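Local structure of CBIX (Paracoccus pantotrophus, 4CCS) at residues L6-Q20 with V39-A53. The protein probably inserts ferrous iron into sirohydrochlorin as a chelatase of the CbiX family, the terminal step of siroheme biosynthesis in denitrifying bacteria. Residues are numbered along the deposited sequence; the frame is centred on the assembly and turned at random.
With EDO (1,2-ethanediol), chain D.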
ATOM      1  N   LEU A   6       5.311 -10.094 -12.446  1.00 20.91           N
ATOM      2  CA  LEU A   6       3.913 -10.140 -12.040  1.00 20.91           C
ATOM      3  C   LEU A   6       3.705  -9.287 -10.780  1.00 21.59           C
ATOM      4  O   LEU A   6       4.353  -9.530  -9.767  1.00 19.67           O
ATOM      5  CB  LEU A   6       3.490 -11.614 -11.836  1.00 22.44           C
ATOM      6  CG  LEU A   6       1.996 -11.949 -11.710  1.00 29.47           C
ATOM      7  CD1 LEU A   6       1.171 -11.424 -12.911  1.00 30.00           C
ATOM      8  CD2 LEU A   6       1.807 -13.455 -11.585  1.00 32.18           C
ATOM      9  N   ILE A   7       2.846  -8.258 -10.877  1.00 19.35           N
ATOM     10  CA  ILE A   7       2.448  -7.369  -9.765  1.00 18.78           C
ATOM     11  C   ILE A   7       1.242  -8.074  -9.142  1.00 20.80           C
ATOM     12  O   ILE A   7       0.227  -8.278  -9.821  1.00 18.96           O
ATOM     13  CB  ILE A   7       2.080  -5.941 -10.245  1.00 22.08           C
ATOM     14  CG1 ILE A   7       3.164  -5.304 -11.164  1.00 23.07           C
ATOM     15  CG2 ILE A   7       1.720  -5.024  -9.068  1.00 21.80           C
ATOM     16  CD1 ILE A   7       4.612  -5.278 -10.722  1.00 40.47           C
ATOM     17  N   VAL A   8       1.384  -8.500  -7.883  1.00 17.42           N
ATOM     18  CA  VAL A   8       0.385  -9.320  -7.196  1.00 16.38           C
ATOM     19  C   VAL A   8      -0.287  -8.593  -6.040  1.00 18.94           C
ATOM     20  O   VAL A   8       0.388  -8.111  -5.131  1.00 18.41           O
ATOM     21  CB  VAL A   8       1.013 -10.674  -6.754  1.00 19.74           C
ATOM     22  CG1 VAL A   8       0.021 -11.530  -5.963  1.00 19.31           C
ATOM     23  CG2 VAL A   8       1.541 -11.454  -7.960  1.00 19.34           C
ATOM     24  N   ALA A   9      -1.621  -8.556  -6.061  1.00 15.82           N
ATOM     25  CA  ALA A   9      -2.406  -7.992  -4.969  1.00 15.75           C
ATOM     26  C   ALA A   9      -3.030  -9.110  -4.134  1.00 20.53           C
ATOM     27  O   ALA A   9      -3.340 -10.192  -4.663  1.00 18.30           O
ATOM     28  CB  ALA A   9      -3.506  -7.112  -5.522  1.00 16.19           C
ATOM     29  N   HIS A  10      -3.246  -8.837  -2.837  1.00 17.58           N
ATOM     30  CA  HIS A  10      -3.987  -9.735  -1.950  1.00 18.11           C
ATOM     31  C   HIS A  10      -5.424  -9.759  -2.461  1.00 21.92           C
ATOM     32  O   HIS A  10      -5.927  -8.735  -2.918  1.00 20.75           O
ATOM     33  CB  HIS A  10      -4.037  -9.180  -0.512  1.00 19.32           C
ATOM     34  CG  HIS A  10      -2.960  -9.706   0.372  1.00 22.99           C
ATOM     35  ND1 HIS A  10      -2.706 -11.060   0.475  1.00 25.03           N
ATOM     36  CD2 HIS A  10      -2.105  -9.036   1.174  1.00 24.75           C
ATOM     37  CE1 HIS A  10      -1.686 -11.167   1.313  1.00 24.66           C
ATOM     38  NE2 HIS A  10      -1.300  -9.974   1.763  1.00 24.80           N
ATOM     39  N   GLY A  11      -6.106 -10.901  -2.384  1.00 19.73           N
ATOM     40  CA  GLY A  11      -7.500 -10.861  -2.828  1.00 18.76           C
ATOM     41  C   GLY A  11      -8.388 -10.286  -1.716  1.00 20.01           C
ATOM     42  O   GLY A  11      -7.975 -10.218  -0.551  1.00 19.33           O
ATOM     43  N   GLN A  12      -9.595  -9.862  -2.083  1.00 15.30           N
ATOM     44  CA  GLN A  12     -10.587  -9.358  -1.130  1.00 15.11           C
ATOM     45  C   GLN A  12     -11.918 -10.049  -1.450  1.00 18.92           C
ATOM     46  O   GLN A  12     -12.048 -10.564  -2.564  1.00 16.54           O
ATOM     47  CB  GLN A  12     -10.720  -7.821  -1.236  1.00 16.47           C
ATOM     48  CG  GLN A  12      -9.496  -7.069  -0.686  1.00 20.38           C
ATOM     49  CD  GLN A  12      -9.410  -7.152   0.817  1.00 24.97           C
ATOM     50  OE1 GLN A  12     -10.136  -6.471   1.529  1.00 23.51           O
ATOM     51  NE2 GLN A  12      -8.606  -8.064   1.344  1.00 20.06           N
ATOM     52  N   PRO A  13     -12.916 -10.030  -0.524  1.00 18.40           N
ATOM     53  CA  PRO A  13     -14.224 -10.651  -0.827  1.00 18.74           C
ATOM     54  C   PRO A  13     -14.924  -9.950  -1.996  1.00 22.24           C
ATOM     55  O   PRO A  13     -14.603  -8.801  -2.327  1.00 21.26           O
ATOM     56  CB  PRO A  13     -15.011 -10.479   0.479  1.00 20.49           C
ATOM     57  CG  PRO A  13     -13.959 -10.376   1.533  1.00 24.75           C
ATOM     58  CD  PRO A  13     -12.853  -9.601   0.892  1.00 19.91           C
ATOM     59  N   GLY A  14     -15.861 -10.654  -2.639  1.00 18.70           N
ATOM     60  CA  GLY A  14     -16.642 -10.122  -3.750  1.00 17.89           C
ATOM     61  C   GLY A  14     -16.204 -10.681  -5.086  1.00 19.93           C
ATOM     62  O   GLY A  14     -15.395 -11.604  -5.141  1.00 19.79           O
ATOM     63  N   ASP A  15     -16.733 -10.110  -6.166  1.00 16.85           N
ATOM     64  CA  ASP A  15     -16.419 -10.487  -7.542  1.00 17.08           C
ATOM     65  C   ASP A  15     -14.922 -10.201  -7.807  1.00 21.26           C
ATOM     66  O   ASP A  15     -14.497  -9.051  -7.663  1.00 19.10           O
ATOM     67  CB  ASP A  15     -17.301  -9.681  -8.520  1.00 19.00           C
ATOM     68  CG  ASP A  15     -17.201 -10.041  -9.996  1.00 21.72           C
ATOM     69  OD1 ASP A  15     -16.319 -10.859 -10.362  1.00 20.23           O
ATOM     70  OD2 ASP A  15     -17.992  -9.510 -10.782  1.00 24.57           O
ATOM     71  N   PRO A  16     -14.130 -11.234  -8.199  1.00 18.13           N
ATOM     72  CA  PRO A  16     -12.709 -10.994  -8.467  1.00 17.96           C
ATOM     73  C   PRO A  16     -12.429 -10.218  -9.764  1.00 19.38           C
ATOM     74  O   PRO A  16     -11.309  -9.729  -9.924  1.00 17.94           O
ATOM     75  CB  PRO A  16     -12.091 -12.399  -8.516  1.00 20.26           C
ATOM     76  CG  PRO A  16     -13.206 -13.329  -8.728  1.00 24.53           C
ATOM     77  CD  PRO A  16     -14.478 -12.674  -8.301  1.00 19.98           C
ATOM     78  N   ALA A  17     -13.403 -10.138 -10.694  1.00 16.03           N
ATOM     79  CA  ALA A  17     -13.178  -9.479 -11.995  1.00 16.98           C
ATOM     80  C   ALA A  17     -12.779  -7.980 -11.877  1.00 19.15           C
ATOM     81  O   ALA A  17     -11.765  -7.612 -12.479  1.00 16.66           O
ATOM     82  CB  ALA A  17     -14.371  -9.671 -12.928  1.00 17.89           C
ATOM     83  N   PRO A  18     -13.497  -7.132 -11.071  1.00 16.95           N
ATOM     84  CA  PRO A  18     -13.038  -5.729 -10.975  1.00 16.84           C
ATOM     85  C   PRO A  18     -11.690  -5.608 -10.234  1.00 19.06           C
ATOM     86  O   PRO A  18     -10.893  -4.727 -10.550  1.00 18.16           O
ATOM     87  CB  PRO A  18     -14.182  -5.008 -10.264  1.00 19.37           C
ATOM     88  CG  PRO A  18     -15.018  -6.074  -9.639  1.00 23.80           C
ATOM     89  CD  PRO A  18     -14.851  -7.290 -10.497  1.00 19.20           C
ATOM     90  N   GLN A  19     -11.391  -6.557  -9.330  1.00 14.27           N
ATOM     91  CA  GLN A  19     -10.120  -6.567  -8.597  1.00 14.44           C
ATOM     92  C   GLN A  19      -8.977  -6.872  -9.576  1.00 18.11           C
ATOM     93  O   GLN A  19      -7.931  -6.226  -9.522  1.00 17.06           O
ATOM     94  CB  GLN A  19     -10.151  -7.608  -7.471  1.00 14.98           C
ATOM     95  CG  GLN A  19     -11.056  -7.187  -6.297  1.00 18.27           C
ATOM     96  CD  GLN A  19     -11.098  -8.238  -5.224  1.00 19.80           C
ATOM     97  OE1 GLN A  19     -10.086  -8.587  -4.630  1.00 14.87           O
ATOM     98  NE2 GLN A  19     -12.284  -8.739  -4.902  1.00 20.40           N
ATOM     99  N   GLN A  20      -9.205  -7.823 -10.492  1.00 15.00           N
ATOM    100  CA  GLN A  20      -8.229  -8.197 -11.530  1.00 15.72           C
ATOM    101  C   GLN A  20      -7.998  -7.042 -12.504  1.00 19.17           C
ATOM    102  O   GLN A  20      -6.838  -6.741 -12.807  1.00 18.75           O
ATOM    103  CB  GLN A  20      -8.679  -9.471 -12.269  1.00 16.47           C
ATOM    104  CG  GLN A  20      -7.722  -9.949 -13.389  1.00 23.32           C
ATOM    105  CD  GLN A  20      -6.350 -10.372 -12.901  1.00 30.81           C
ATOM    106  OE1 GLN A  20      -6.166 -10.783 -11.755  1.00 24.56           O
ATOM    107  NE2 GLN A  20      -5.370 -10.409 -13.797  1.00 26.09           N
ATOM    108  N   VAL A  39       5.568  -6.868 -18.021  1.00 22.32           N
ATOM    109  CA  VAL A  39       4.851  -6.626 -16.761  1.00 21.32           C
ATOM    110  C   VAL A  39       3.361  -6.892 -16.873  1.00 23.29           C
ATOM    111  O   VAL A  39       2.694  -6.304 -17.717  1.00 22.60           O
ATOM    112  CB  VAL A  39       5.121  -5.183 -16.241  1.00 24.06           C
ATOM    113  CG1 VAL A  39       4.568  -4.985 -14.821  1.00 23.37           C
ATOM    114  CG2 VAL A  39       6.614  -4.848 -16.290  1.00 23.88           C
ATOM    115  N   ARG A  40       2.838  -7.752 -15.984  1.00 20.18           N
ATOM    116  CA  ARG A  40       1.405  -8.068 -15.939  1.00 19.89           C
ATOM    117  C   ARG A  40       0.916  -7.976 -14.490  1.00 22.55           C
ATOM    118  O   ARG A  40       1.741  -7.962 -13.571  1.00 22.91           O
ATOM    119  CB  ARG A  40       1.123  -9.461 -16.535  1.00 19.11           C
ATOM    120  CG  ARG A  40       1.393  -9.570 -18.045  1.00 28.99           C
ATOM    121  CD  ARG A  40       0.446  -8.719 -18.886  1.00 35.99           C
ATOM    122  NE  ARG A  40       0.657  -8.899 -20.325  1.00 38.00           N
ATOM    123  CZ  ARG A  40       1.514  -8.198 -21.063  1.00 50.23           C
ATOM    124  NH1 ARG A  40       2.268  -7.256 -20.508  1.00 33.88           N
ATOM    125  NH2 ARG A  40       1.624  -8.432 -22.361  1.00 42.87           N
ATOM    126  N   GLY A  41      -0.407  -7.866 -14.288  1.00 19.03           N
ATOM    127  CA  GLY A  41      -0.979  -7.761 -12.947  1.00 18.67           C
ATOM    128  C   GLY A  41      -1.900  -8.938 -12.616  1.00 22.96           C
ATOM    129  O   GLY A  41      -2.497  -9.549 -13.512  1.00 21.61           O
ATOM    130  N   ALA A  42      -2.008  -9.255 -11.318  1.00 19.05           N
ATOM    131  CA  ALA A  42      -2.868 -10.337 -10.833  1.00 19.60           C
ATOM    132  C   ALA A  42      -3.365 -10.085  -9.421  1.00 22.01           C
ATOM    133  O   ALA A  42      -2.652  -9.516  -8.588  1.00 19.87           O
ATOM    134  CB  ALA A  42      -2.108 -11.667 -10.870  1.00 20.81           C
ATOM    135  N   THR A  43      -4.590 -10.544  -9.146  1.00 17.80           N
ATOM    136  CA  THR A  43      -5.153 -10.516  -7.802  1.00 16.53           C
ATOM    137  C   THR A  43      -5.278 -11.952  -7.356  1.00 19.27           C
ATOM    138  O   THR A  43      -5.736 -12.795  -8.135  1.00 16.45           O
ATOM    139  CB  THR A  43      -6.492  -9.772  -7.701  1.00 20.01           C
ATOM    140  OG1 THR A  43      -6.949  -9.941  -6.351  1.00 18.99           O
ATOM    141  CG2 THR A  43      -7.557 -10.301  -8.676  1.00 16.93           C
ATOM    142  N   LEU A  44      -4.898 -12.229  -6.100  1.00 17.64           N
ATOM    143  CA  LEU A  44      -5.014 -13.570  -5.536  1.00 17.73           C
ATOM    144  C   LEU A  44      -6.487 -13.988  -5.344  1.00 20.65           C
ATOM    145  O   LEU A  44      -6.746 -15.155  -5.043  1.00 20.54           O
ATOM    146  CB  LEU A  44      -4.178 -13.718  -4.249  1.00 17.63           C
ATOM    147  CG  LEU A  44      -2.652 -13.557  -4.430  1.00 21.26           C
ATOM    148  CD1 LEU A  44      -1.935 -13.627  -3.103  1.00 20.58           C
ATOM    149  CD2 LEU A  44      -2.077 -14.589  -5.419  1.00 23.60           C
ATOM    150  N   ALA A  45      -7.455 -13.054  -5.572  1.00 15.18           N
ATOM    151  CA  ALA A  45      -8.898 -13.400  -5.502  1.00 15.61           C
ATOM    152  C   ALA A  45      -9.306 -14.175  -6.777  1.00 19.36           C
ATOM    153  O   ALA A  45     -10.356 -14.817  -6.803  1.00 18.23           O
ATOM    154  CB  ALA A  45      -9.753 -12.137  -5.365  1.00 16.36           C
ATOM    155  N   MET A  46      -8.476 -14.102  -7.837  1.00 17.63           N
ATOM    156  CA  MET A  46      -8.754 -14.747  -9.108  1.00 19.17           C
ATOM    157  C   MET A  46      -8.140 -16.146  -9.120  1.00 25.32           C
ATOM    158  O   MET A  46      -6.932 -16.268  -8.864  1.00 24.89           O
ATOM    159  CB  MET A  46      -8.225 -13.866 -10.269  1.00 22.33           C
ATOM    160  CG  MET A  46      -8.695 -14.287 -11.649  1.00 27.62           C
ATOM    161  SD  MET A  46     -10.490 -14.217 -11.864  1.00 32.69           S
ATOM    162  CE  MET A  46     -10.738 -12.493 -12.261  1.00 29.03           C
ATOM    163  N   PRO A  47      -8.954 -17.220  -9.382  1.00 22.84           N
ATOM    164  CA  PRO A  47      -8.352 -18.558  -9.460  1.00 23.20           C
ATOM    165  C   PRO A  47      -7.397 -18.572 -10.665  1.00 28.74           C
ATOM    166  O   PRO A  47      -7.669 -17.922 -11.687  1.00 28.76           O
ATOM    167  CB  PRO A  47      -9.553 -19.511  -9.654  1.00 25.33           C
ATOM    168  CG  PRO A  47     -10.739 -18.647  -9.852  1.00 29.41           C
ATOM    169  CD  PRO A  47     -10.424 -17.304  -9.268  1.00 24.47           C
ATOM    170  N   GLY A  48      -6.250 -19.237 -10.507  1.00 27.19           N
ATOM    171  CA  GLY A  48      -5.244 -19.312 -11.574  1.00 27.55           C
ATOM    172  C   GLY A  48      -4.457 -18.006 -11.750  1.00 31.56           C
ATOM    173  O   GLY A  48      -3.860 -17.803 -12.808  1.00 30.01           O
ATOM    174  N   ALA A  49      -4.450 -17.131 -10.714  1.00 28.83           N
ATOM    175  CA  ALA A  49      -3.749 -15.828 -10.705  1.00 28.95           C
ATOM    176  C   ALA A  49      -2.269 -15.958 -11.065  1.00 33.56           C
ATOM    177  O   ALA A  49      -1.756 -15.169 -11.858  1.00 32.92           O
ATOM    178  CB  ALA A  49      -3.874 -15.177  -9.329  1.00 29.13           C
ATOM    179  N   LEU A  50      -1.607 -16.972 -10.479  1.00 31.86           N
ATOM    180  CA  LEU A  50      -0.179 -17.249 -10.602  1.00 32.97           C
ATOM    181  C   LEU A  50       0.223 -18.281 -11.656  1.00 42.10           C
ATOM    182  O   LEU A  50       1.419 -18.593 -11.738  1.00 42.65           O
ATOM    183  CB  LEU A  50       0.377 -17.688  -9.234  1.00 32.53           C
ATOM    184  CG  LEU A  50       0.202 -16.721  -8.057  1.00 36.48           C
ATOM    185  CD1 LEU A  50       0.506 -17.415  -6.755  1.00 35.98           C
ATOM    186  CD2 LEU A  50       1.044 -15.472  -8.224  1.00 37.80           C
ATOM    187  N   ASP A  51      -0.716 -18.819 -12.462  1.00 40.97           N
ATOM    188  CA  ASP A  51      -0.266 -19.844 -13.408  1.00 42.25           C
ATOM    189  C   ASP A  51       0.465 -19.257 -14.650  1.00 47.45           C
ATOM    190  O   ASP A  51       1.068 -20.027 -15.398  1.00 48.25           O
ATOM    191  CB  ASP A  51      -1.355 -20.870 -13.785  1.00 44.56           C
ATOM    192  CG  ASP A  51      -2.714 -20.363 -14.205  1.00 56.23           C
ATOM    193  OD1 ASP A  51      -2.769 -19.357 -14.949  1.00 58.98           O
ATOM    194  OD2 ASP A  51      -3.714 -21.048 -13.909  1.00 56.86           O
ATOM    195  N   ARG A  52       0.527 -17.917 -14.796  1.00 44.39           N
ATOM    196  CA  ARG A  52       1.299 -17.294 -15.878  1.00 44.81           C
ATOM    197  C   ARG A  52       2.788 -17.155 -15.471  1.00 48.50           C
ATOM    198  O   ARG A  52       3.645 -16.925 -16.328  1.00 48.46           O
ATOM    199  CB  ARG A  52       0.677 -15.955 -16.339  1.00 46.48           C
ATOM    200  CG  ARG A  52       1.006 -14.734 -15.482  1.00 57.48           C
ATOM    201  CD  ARG A  52       0.124 -13.549 -15.839  1.00 61.61           C
ATOM    202  NE  ARG A  52      -1.115 -13.574 -15.064  1.00 61.25           N
ATOM    203  CZ  ARG A  52      -2.056 -12.636 -15.093  1.00 63.85           C
ATOM    204  NH1 ARG A  52      -1.922 -11.571 -15.877  1.00 31.65           N
ATOM    205  NH2 ARG A  52      -3.145 -12.760 -14.347  1.00 55.26           N
ATOM    206  N   ALA A  53       3.082 -17.313 -14.164  1.00 43.80           N
ATOM    207  CA  ALA A  53       4.429 -17.224 -13.601  1.00 42.86           C
ATOM    208  C   ALA A  53       5.210 -18.515 -13.793  1.00 45.26           C
ATOM    209  O   ALA A  53       4.631 -19.600 -13.809  1.00 45.08           O
ATOM    210  CB  ALA A  53       4.353 -16.887 -12.117  1.00 43.46           C
TER
HETATM  211  C1  EDO D1229      -6.691 -13.577  -0.213  1.00 45.76           C
HETATM  212  O1  EDO D1229      -6.924 -13.798  -1.605  1.00 47.07           O
HETATM  213  C2  EDO D1229      -5.196 -13.670   0.068  1.00 42.56           C
HETATM  214  O2  EDO D1229      -4.516 -12.742  -0.767  1.00 37.66           O
HETATM  215  O   HOH W   1      -7.531  -7.631  -5.075  1.00 18.05           O
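Gln-20 reaches from near the N-terminal end of helix 16-30 to the outer edge of strand 39-43, turned away from strand 6-9, and lays its amide along the backbone there. Gln-20 OE1 accepts from Thr-43 N at 3.1 Å, the donor tilted 25° from the carbonyl plane, while NE2 makes a weak bond to Gly-41 O and a further one to Glu-24. With CG anti to the backbone N (chi1 180°) and the chain bent at chi2, the amide turns back to the strand, and Met-46 CE packs against Gln-20 CB at 3.7 Å, the two side chains crossing at about a right angle. Exchanging Gln-20 for alanine would probably leave Thr-43 N, Gly-41 O and Glu-24 without this amide partner. Pro-16 CB sits over Ala-45, and one water links His-10 O, Gln-19 OE1 and Thr-43 OG1. Thr-43 OG1, anti to its own N, donates to this water and accepts from Ala-45 N, closing an ST turn. Gly-11 passes close to this turn, its CA 3.5 Å from Ala-45 N; a CB would clash with that nitrogen. On the Leu-6 side, aliphatic branches pack: Leu-6 CD1 rests 3.7 Å above one face of the Arg-52 guanidinium, toward its rim, and Leu-6 CD2 meets Leu-50 CD2 at 4.0 Å. Val-8 CG1 meets Leu-44 CG at 3.7 Å, again nearly at right angles. The strands pair in parallel through four backbone bonds, from Ile-7 N to Arg-40 O through to Leu-44 N to Ala-9 O. Together they form the first beta-alpha-beta unit of the domain: strand 57-61 flanks strand 4-9 on its other edge, helix 16-30 covers the Ile-7 and Ala-9 face, and helix 68-80 packs on Leu-44 and Leu-50.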